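Local structure of VP35 (Myotis lucifugus, 6DKU) at residues H28-A33 and G112-Y117. The protein is an endogenous bat homologue of the filoviral polymerase cofactor VP35, here its interferon inhibitory domain, and probably retains some immune-antagonist activity. The protein carries 1 engineered substitution. Residues are numbered along the deposited sequence; the frame is centred on the assembly and turned at random.
Sequences HELVSA and GWVYIY
L30 and V114 bring their backbones to 5.5 Å between CA atoms where helix 28-33 passes strand 113-117 at 81°, almost perpendicular, the segment axes 7.8 Å apart. V114 and Y115 both face L126 of the neighbouring antiparallel strand, a classic beta bulge, consistent with successive residues reaching one helix, V114 directly and Y115 through its ring end. In this interferon inhibitory domain of the VP35 family, the contact joins the helical part to the mixed sheet, near the centre of the chain. V114 supplies much of the apolar contact through one branch, CG1. A chi1 of -177° swings that methyl opposite the backbone N and lays it against the helix backbone, near L30 N and CB of E29. L30 CB touches the same methyl at 4.2 Å, while its side chain also packs on I65 and T69 of helix 61-71. A33 CB fills in beside it, touching V114 O and, obliquely, the ring of Y115. The polar part centres on the Y115 hydroxyl, which meets E29 and S32. The ring crosses the E29 side chain at about a right angle, the carboxylate turned 62° from the ring plane, and OE1 sits near that plane at the CE2 edge. OE2 forms a salt bridge with R24 and a hydrogen bond with Y95, which would be expected to favour the charged form. Y115 OH donates to E29 OE1 from the anti side at 3.2 Å, and S32 OG gives that hydroxyl a weak bond at 3.4 Å.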
# COMPACT_ATOMS: atom_id res chain seq x y z
N HIS A 28 4.84 -0.53 5.19
CA HIS A 28 5.75 -0.19 4.10
C HIS A 28 5.17 -0.62 2.77
O HIS A 28 5.17 0.14 1.79
CB HIS A 28 7.11 -0.85 4.32
CG HIS A 28 7.75 -0.54 5.63
ND1 HIS A 28 7.39 -1.18 6.80
CD2 HIS A 28 8.73 0.33 5.97
CE1 HIS A 28 8.12 -0.72 7.80
NE2 HIS A 28 8.94 0.20 7.32
N GLU A 29 4.65 -1.85 2.72
CA GLU A 29 4.03 -2.36 1.50
C GLU A 29 2.80 -1.55 1.13
O GLU A 29 2.54 -1.36 -0.06
CB GLU A 29 3.66 -3.83 1.66
CG GLU A 29 4.71 -4.66 2.37
CD GLU A 29 5.94 -4.93 1.52
OE1 GLU A 29 6.01 -4.41 0.39
OE2 GLU A 29 6.83 -5.67 2.00
N LEU A 30 2.03 -1.07 2.10
CA LEU A 30 0.87 -0.25 1.76
C LEU A 30 1.30 1.07 1.14
O LEU A 30 0.68 1.54 0.18
CB LEU A 30 0.01 0.00 3.00
CG LEU A 30 -1.27 0.80 2.76
CD1 LEU A 30 -2.05 0.25 1.57
CD2 LEU A 30 -2.14 0.78 4.01
N VAL A 31 2.36 1.67 1.68
CA VAL A 31 2.93 2.87 1.06
C VAL A 31 3.31 2.57 -0.39
O VAL A 31 2.95 3.30 -1.32
CB VAL A 31 4.14 3.36 1.87
CG1 VAL A 31 4.87 4.47 1.13
CG2 VAL A 31 3.70 3.82 3.25
N SER A 32 4.03 1.46 -0.59
CA SER A 32 4.46 1.08 -1.93
C SER A 32 3.27 0.82 -2.86
O SER A 32 3.32 1.13 -4.05
CB SER A 32 5.36 -0.16 -1.84
OG SER A 32 5.97 -0.44 -3.09
N ALA A 33 2.19 0.24 -2.32
CA ALA A 33 1.01 -0.04 -3.14
C ALA A 33 0.32 1.25 -3.56
O ALA A 33 -0.05 1.41 -4.73
CB ALA A 33 0.04 -0.94 -2.38
N GLY A 112 -8.85 -2.92 2.63
CA GLY A 112 -7.68 -3.32 3.39
C GLY A 112 -6.65 -4.14 2.64
O GLY A 112 -5.58 -4.40 3.20
N TRP A 113 -6.94 -4.56 1.40
CA TRP A 113 -5.93 -5.30 0.64
C TRP A 113 -4.70 -4.44 0.43
O TRP A 113 -4.78 -3.21 0.36
CB TRP A 113 -6.49 -5.76 -0.71
CG TRP A 113 -7.61 -6.75 -0.60
CD1 TRP A 113 -8.93 -6.50 -0.77
CD2 TRP A 113 -7.50 -8.14 -0.29
NE1 TRP A 113 -9.66 -7.64 -0.58
CE2 TRP A 113 -8.80 -8.67 -0.28
CE3 TRP A 113 -6.43 -8.99 0.01
CZ2 TRP A 113 -9.07 -10.01 -0.01
CZ3 TRP A 113 -6.69 -10.32 0.28
CH2 TRP A 113 -8.01 -10.82 0.27
N VAL A 114 -3.55 -5.09 0.33
CA VAL A 114 -2.30 -4.39 0.04
C VAL A 114 -1.68 -4.99 -1.22
O VAL A 114 -1.46 -4.28 -2.21
CB VAL A 114 -1.32 -4.46 1.22
CG1 VAL A 114 -0.06 -3.66 0.91
CG2 VAL A 114 -1.99 -3.96 2.50
N TYR A 115 -1.40 -6.28 -1.19
CA TYR A 115 -0.83 -6.95 -2.35
C TYR A 115 -1.65 -8.17 -2.71
O TYR A 115 -2.11 -8.91 -1.83
CB TYR A 115 0.61 -7.40 -2.09
CG TYR A 115 1.65 -6.31 -2.14
CD1 TYR A 115 1.42 -5.12 -2.81
CD2 TYR A 115 2.88 -6.48 -1.50
CE1 TYR A 115 2.38 -4.12 -2.84
CE2 TYR A 115 3.83 -5.50 -1.52
CZ TYR A 115 3.58 -4.32 -2.20
OH TYR A 115 4.55 -3.35 -2.22
N ILE A 116 -1.82 -8.37 -4.00
CA ILE A 116 -2.21 -9.65 -4.56
C ILE A 116 -0.93 -10.28 -5.11
O ILE A 116 -0.43 -9.85 -6.16
CB ILE A 116 -3.28 -9.50 -5.64
CG1 ILE A 116 -4.51 -8.78 -5.09
CG2 ILE A 116 -3.69 -10.86 -6.15
CD1 ILE A 116 -4.87 -9.15 -3.67
N TYR A 117 -0.38 -11.25 -4.40
CA TYR A 117 0.81 -11.94 -4.88
C TYR A 117 0.43 -12.97 -5.94
O TYR A 117 -0.57 -13.68 -5.80
CB TYR A 117 1.53 -12.64 -3.74
CG TYR A 117 2.28 -11.72 -2.81
CD1 TYR A 117 3.44 -11.08 -3.23
CD2 TYR A 117 1.84 -11.51 -1.52
CE1 TYR A 117 4.13 -10.24 -2.38
CE2 TYR A 117 2.52 -10.67 -0.67
CZ TYR A 117 3.66 -10.04 -1.10
OH TYR A 117 4.32 -9.21 -0.23